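Local coordinates for EGF family domain-containing protein (Toxoplasma gondii, PDB 4Z80) that binds a peptide of the rhoptry neck protein RON2L1 and, as a divergent AMA-family protein, probably takes part in forming the moving junction during host-cell invasion, at residues A[351-356]-A[443-448]; A[407-412]-A[426-431]. All blocks are in the same frame, centred on the assembly; numbering follows the deposited sequence. Where two conformers were deposited one is given.

Interaction 1: A[351-356]-A[443-448]; sequences KNVRWG and TMAFTS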
loop_
_atom_site.group_PDB
_atom_site.type_symbol
_atom_site.label_atom_id
_atom_site.label_comp_id
_atom_site.label_asym_id
_atom_site.label_seq_id
_atom_site.Cartn_x
_atom_site.Cartn_y
_atom_site.Cartn_z
ATOM N N LYS A 351 19.948 -15.695 -5.374
ATOM C CA LYS A 351 20.747 -16.807 -4.893
ATOM C C LYS A 351 22.139 -16.810 -5.510
ATOM O O LYS A 351 22.341 -16.398 -6.659
ATOM C CB LYS A 351 20.051 -18.148 -5.170
ATOM C CG LYS A 351 19.927 -18.524 -6.633
ATOM C CD LYS A 351 19.436 -19.963 -6.762
ATOM C CE LYS A 351 19.314 -20.376 -8.219
ATOM N NZ LYS A 351 18.951 -21.812 -8.335
ATOM N N ASN A 352 23.096 -17.248 -4.702
ATOM C CA ASN A 352 24.438 -17.569 -5.156
ATOM C C ASN A 352 25.198 -16.382 -5.723
ATOM O O ASN A 352 26.033 -16.543 -6.603
ATOM C CB ASN A 352 24.377 -18.697 -6.199
ATOM C CG ASN A 352 23.853 -19.995 -5.623
ATOM O OD1 ASN A 352 22.825 -20.509 -6.060
ATOM N ND2 ASN A 352 24.558 -20.534 -4.630
ATOM N N VAL A 353 24.932 -15.185 -5.199
ATOM C CA VAL A 353 25.694 -14.015 -5.605
ATOM C C VAL A 353 25.991 -13.108 -4.422
ATOM O O VAL A 353 25.337 -13.198 -3.379
ATOM C CB VAL A 353 24.977 -13.199 -6.703
ATOM C CG1 VAL A 353 25.033 -13.948 -8.051
ATOM C CG2 VAL A 353 23.535 -12.886 -6.304
ATOM N N ARG A 354 26.997 -12.261 -4.626
ATOM C CA ARG A 354 27.469 -11.279 -3.641
ATOM C C ARG A 354 27.469 -9.878 -4.264
ATOM O O ARG A 354 27.943 -9.710 -5.390
ATOM C CB ARG A 354 28.892 -11.616 -3.177
ATOM C CG ARG A 354 29.121 -13.037 -2.710
ATOM C CD ARG A 354 30.576 -13.463 -2.914
ATOM N NE ARG A 354 31.518 -12.633 -2.168
ATOM C CZ ARG A 354 32.834 -12.635 -2.362
ATOM N NH1 ARG A 354 33.377 -13.411 -3.295
ATOM N NH2 ARG A 354 33.613 -11.849 -1.632
ATOM N N TRP A 355 26.974 -8.864 -3.553
ATOM C CA TRP A 355 27.013 -7.492 -4.072
ATOM C C TRP A 355 28.437 -6.995 -4.280
ATOM O O TRP A 355 29.290 -7.182 -3.415
ATOM C CB TRP A 355 26.310 -6.512 -3.122
ATOM C CG TRP A 355 24.870 -6.814 -2.852
ATOM C CD1 TRP A 355 24.337 -7.300 -1.695
ATOM C CD2 TRP A 355 23.772 -6.633 -3.754
ATOM N NE1 TRP A 355 22.981 -7.442 -1.820
ATOM C CE2 TRP A 355 22.606 -7.035 -3.074
ATOM C CE3 TRP A 355 23.663 -6.168 -5.067
ATOM C CZ2 TRP A 355 21.348 -7.005 -3.667
ATOM C CZ3 TRP A 355 22.418 -6.133 -5.655
ATOM C CH2 TRP A 355 21.274 -6.550 -4.958
ATOM N N GLY A 356 28.680 -6.323 -5.400
ATOM C CA GLY A 356 29.987 -5.744 -5.656
ATOM C C GLY A 356 29.954 -4.457 -6.452
ATOM O O GLY A 356 28.889 -3.951 -6.822
ATOM N N THR A 443 26.433 -18.029 -0.908
ATOM C CA THR A 443 25.909 -16.701 -0.603
ATOM C C THR A 443 24.515 -16.434 -1.175
ATOM O O THR A 443 24.022 -17.150 -2.045
ATOM C CB THR A 443 26.857 -15.610 -1.109
ATOM O OG1 THR A 443 26.867 -15.601 -2.541
ATOM C CG2 THR A 443 28.261 -15.850 -0.590
ATOM N N MET A 444 23.894 -15.379 -0.656
ATOM C CA MET A 444 22.586 -14.914 -1.106
ATOM C C MET A 444 22.550 -13.417 -0.893
ATOM O O MET A 444 23.055 -12.935 0.124
ATOM C CB MET A 444 21.448 -15.595 -0.340
ATOM C CG MET A 444 20.041 -15.175 -0.780
ATOM S SD MET A 444 18.766 -16.201 -0.062
ATOM C CE MET A 444 19.081 -17.767 -0.882
ATOM N N ALA A 445 21.966 -12.694 -1.842
ATOM C CA ALA A 445 21.921 -11.237 -1.798
ATOM C C ALA A 445 20.494 -10.747 -1.588
ATOM O O ALA A 445 19.569 -11.180 -2.278
ATOM C CB ALA A 445 22.501 -10.648 -3.071
ATOM N N PHE A 446 20.340 -9.826 -0.635
ATOM C CA PHE A 446 19.066 -9.202 -0.294
ATOM C C PHE A 446 19.101 -7.698 -0.511
ATOM O O PHE A 446 20.164 -7.076 -0.399
ATOM C CB PHE A 446 18.707 -9.445 1.179
ATOM C CG PHE A 446 18.458 -10.884 1.546
ATOM C CD1 PHE A 446 19.514 -11.718 1.887
ATOM C CD2 PHE A 446 17.169 -11.394 1.596
ATOM C CE1 PHE A 446 19.286 -13.043 2.242
ATOM C CE2 PHE A 446 16.937 -12.720 1.962
ATOM C CZ PHE A 446 17.998 -13.542 2.279
ATOM N N THR A 447 17.937 -7.112 -0.805
ATOM C CA THR A 447 17.746 -5.667 -0.674
ATOM C C THR A 447 16.668 -5.396 0.372
ATOM O O THR A 447 15.916 -6.282 0.767
ATOM C CB THR A 447 17.331 -4.947 -1.987
ATOM O OG1 THR A 447 15.917 -5.083 -2.205
ATOM C CG2 THR A 447 18.137 -5.441 -3.184
ATOM N N SER A 448 16.589 -4.143 0.802
ATOM C CA SER A 448 15.601 -3.738 1.786
ATOM C C SER A 448 14.165 -3.777 1.274
ATOM O O SER A 448 13.228 -3.695 2.064
ATOM C CB SER A 448 15.939 -2.334 2.287
ATOM O OG SER A 448 16.042 -1.412 1.225
#

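Interaction 2: A[407-412]-A[426-431]; sequences TFVATD and KCFFYS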
loop_
_atom_site.group_PDB
_atom_site.type_symbol
_atom_site.label_atom_id
_atom_site.label_comp_id
_atom_site.label_asym_id
_atom_site.label_seq_id
_atom_site.Cartn_x
_atom_site.Cartn_y
_atom_site.Cartn_z
ATOM N N THR A 407 24.683 -9.053 1.914
ATOM C CA THR A 407 25.152 -10.337 1.407
ATOM C C THR A 407 25.201 -11.282 2.574
ATOM O O THR A 407 25.873 -11.001 3.575
ATOM C CB THR A 407 26.556 -10.246 0.766
ATOM O OG1 THR A 407 26.515 -9.407 -0.393
ATOM C CG2 THR A 407 27.092 -11.634 0.375
ATOM N N PHE A 408 24.476 -12.386 2.450
ATOM C CA PHE A 408 24.516 -13.459 3.423
ATOM C C PHE A 408 25.522 -14.501 2.974
ATOM O O PHE A 408 25.486 -14.940 1.830
ATOM C CB PHE A 408 23.142 -14.089 3.594
ATOM C CG PHE A 408 23.122 -15.242 4.550
ATOM C CD1 PHE A 408 23.102 -15.019 5.913
ATOM C CD2 PHE A 408 23.099 -16.549 4.086
ATOM C CE1 PHE A 408 23.078 -16.072 6.805
ATOM C CE2 PHE A 408 23.067 -17.611 4.975
ATOM C CZ PHE A 408 23.054 -17.374 6.334
ATOM N N VAL A 409 26.435 -14.868 3.868
ATOM C CA VAL A 409 27.432 -15.890 3.585
ATOM C C VAL A 409 27.214 -17.047 4.545
ATOM O O VAL A 409 27.485 -16.934 5.742
ATOM C CB VAL A 409 28.864 -15.333 3.723
ATOM C CG1 VAL A 409 29.901 -16.408 3.352
ATOM C CG2 VAL A 409 29.041 -14.084 2.861
ATOM N N ALA A 410 26.714 -18.166 4.024
ATOM C CA ALA A 410 26.455 -19.345 4.838
ATOM C C ALA A 410 27.763 -19.982 5.260
ATOM O O ALA A 410 28.739 -19.982 4.504
ATOM C CB ALA A 410 25.610 -20.347 4.081
ATOM N N THR A 411 27.779 -20.526 6.468
ATOM C CA THR A 411 28.972 -21.187 6.973
ATOM C C THR A 411 29.367 -22.351 6.062
ATOM O O THR A 411 30.522 -22.444 5.644
ATOM C CB THR A 411 28.759 -21.680 8.412
ATOM O OG1 THR A 411 28.471 -20.553 9.253
ATOM C CG2 THR A 411 30.004 -22.391 8.936
ATOM N N ASP A 412 28.411 -23.223 5.739
ATOM C CA ASP A 412 28.683 -24.353 4.848
ATOM C C ASP A 412 27.415 -24.916 4.203
ATOM O O ASP A 412 27.136 -26.113 4.285
ATOM C CB ASP A 412 29.415 -25.465 5.607
ATOM C CG ASP A 412 28.671 -25.920 6.850
ATOM O OD1 ASP A 412 27.443 -25.698 6.942
ATOM O OD2 ASP A 412 29.322 -26.511 7.738
ATOM N N LYS A 426 26.882 -15.432 8.176
ATOM C CA LYS A 426 27.175 -14.044 8.471
ATOM C C LYS A 426 26.459 -13.116 7.497
ATOM O O LYS A 426 26.470 -13.362 6.292
ATOM C CB LYS A 426 28.681 -13.824 8.406
ATOM C CG LYS A 426 29.183 -12.668 9.227
ATOM C CD LYS A 426 30.693 -12.751 9.360
ATOM C CE LYS A 426 31.224 -11.843 10.441
ATOM N NZ LYS A 426 32.027 -12.631 11.420
ATOM N N CYS A 427 25.829 -12.073 8.036
ATOM C CA CYS A 427 25.206 -11.017 7.234
ATOM C C CYS A 427 26.096 -9.817 7.128
ATOM O O CYS A 427 26.519 -9.281 8.146
ATOM C CB CYS A 427 23.907 -10.528 7.840
ATOM S SG CYS A 427 22.883 -11.745 8.575
ATOM N N PHE A 428 26.374 -9.374 5.909
ATOM C CA PHE A 428 27.158 -8.165 5.680
ATOM C C PHE A 428 26.260 -7.076 5.125
ATOM O O PHE A 428 25.604 -7.277 4.111
ATOM C CB PHE A 428 28.318 -8.434 4.723
ATOM C CG PHE A 428 29.316 -9.407 5.259
ATOM C CD1 PHE A 428 30.365 -8.979 6.050
ATOM C CD2 PHE A 428 29.200 -10.757 4.982
ATOM C CE1 PHE A 428 31.280 -9.878 6.547
ATOM C CE2 PHE A 428 30.115 -11.659 5.477
ATOM C CZ PHE A 428 31.155 -11.220 6.259
ATOM N N PHE A 429 26.237 -5.922 5.785
ATOM C CA PHE A 429 25.346 -4.825 5.419
ATOM C C PHE A 429 26.095 -3.712 4.698
ATOM O O PHE A 429 27.210 -3.340 5.088
ATOM C CB PHE A 429 24.660 -4.251 6.669
ATOM C CG PHE A 429 23.825 -5.237 7.428
ATOM C CD1 PHE A 429 22.572 -5.600 6.972
ATOM C CD2 PHE A 429 24.269 -5.768 8.627
ATOM C CE1 PHE A 429 21.789 -6.495 7.678
ATOM C CE2 PHE A 429 23.495 -6.666 9.335
ATOM C CZ PHE A 429 22.249 -7.032 8.857
ATOM N N TYR A 430 25.468 -3.163 3.657
ATOM C CA TYR A 430 26.081 -2.149 2.814
ATOM C C TYR A 430 25.213 -0.916 2.633
ATOM O O TYR A 430 23.980 -1.019 2.583
ATOM C CB TYR A 430 26.373 -2.731 1.434
ATOM C CG TYR A 430 27.151 -4.023 1.445
ATOM C CD1 TYR A 430 28.510 -4.041 1.719
ATOM C CD2 TYR A 430 26.526 -5.231 1.149
ATOM C CE1 TYR A 430 29.217 -5.223 1.712
ATOM C CE2 TYR A 430 27.220 -6.414 1.147
ATOM C CZ TYR A 430 28.565 -6.409 1.424
ATOM O OH TYR A 430 29.248 -7.597 1.412
ATOM N N SER A 431 25.869 0.236 2.472
ATOM C CA SER A 431 25.194 1.471 2.085
ATOM C C SER A 431 25.700 2.010 0.742
ATOM O O SER A 431 25.341 3.120 0.343
ATOM C CB SER A 431 25.364 2.537 3.169
ATOM O OG SER A 431 26.728 2.879 3.328
HETATM O O HOH W 1 29.053 -8.668 -1.086
#

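Interaction 1: A[351-356]-A[443-448]
Ala445 and Trp355 make the main apolar meeting: the methyl CB of Ala445 sits over one face of the indole, 3.8 Å from the centroid of the Trp355 five-membered ring, a CH-pi contact offset toward the rim. On the six-membered side, Thr447 CG2 lies 3.6 Å from Trp355 CZ2, the two side chains crossing at about a right angle. Val353 CG2 reaches the same Ala445 methyl at 4.1 Å, and Arg354 CG packs against Thr443 CG2.

Three hydrogen bonds complement this packing. Asn352 N donates to Thr443 O (2.8 Å), bent at the hydrogen (132°), where the 351-356 chain turns its corner beside the antiparallel, non-hydrogen-bonded pair Lys351-Met444. Beyond that corner, strands 353-356 and 443-447 belong to different sheets; the two segments run at 52° to each other, and between them side chains take over from backbone pairing. Thr443 OG1, placed between its own backbone N and carbonyl carbon (chi1 68°), gives a weak bond to Val353 O. Trp355 NE1 meets Phe446 O at the ring edge in another weak bond, 3.2 Å long, and also bonds weakly to Ala406 O. Arg354 turns its NH1 to a salt bridge with Glu468 OE1.

Interaction 2: A[407-412]-A[426-431]
Thr407 and Phe428 form a hydrogen-bonded antiparallel pair in which both backbone amides and both carbonyls find partners. Thr407 N donates to Phe428 O at 3.0 Å, in the carbonyl plane, and Phe428 N returns a bond to Thr407 O at 2.9 Å. Two residues along, Val409 and Lys426 repeat the pattern: Val409 N reaches Lys426 O at 2.9 Å, nearly straight (171° at the hydrogen), while Lys426 N donates to Val409 O. Lys426 O has a further neighbour in Phe408 CA, 3.5 Å away, a CA-H...O contact from the non-hydrogen-bonded pair Phe408-Cys427 lying between the two.

These are the central strands of a four-stranded antiparallel sheet, consistent with the PAN-type domain of AMA proteins. The outward-directed backbone groups bond to flanking chain on both sides, Ala410 with Thr442 and Cys427 with Leu373. Cys427 is disulfide-bonded to Cys381 of helix 378-387, on the face where Phe408 also meets that helix.

On the other face, Thr407 OG1 stands beside its own backbone N and anti to the carbonyl carbon (chi1 -64°), which brings it to the edge of the Tyr430 ring, 3.4 Å from CE2. A water bridges the two hydroxyls, 2.7 Å from Thr407 OG1 and 2.7 Å from Tyr430 OH. Tyr430 OH also bonds to a glycerol, probably from the crystallisation liquor. Val409 CG2 touches the edge of the Phe428 ring, while Lys426 NZ bonds to Ser374 OG.

The two contacts, with centres about 8 Å apart, share a sheet: strand 443-447 of interaction 1 is the edge neighbour of strand 405-410 of interaction 2, and Met444 O lies 2.8 Å from Phe408 N, a probable hydrogen bond. Interaction 2 is pairing within that sheet, its axes at 161° and its four direct hydrogen bonds all between backbone atoms; interaction 1 joins two sheets, so indole, methyl and hydroxyl groups carry more of it. Burial differs as well: eight of ten touching residues are buried in interaction 1, four of seven in interaction 2, where Val409, Lys426 and Phe428 are partly exposed. Thr407 OG1 ties them together, lying 3.2 Å from Trp355 N in a probable hydrogen bond.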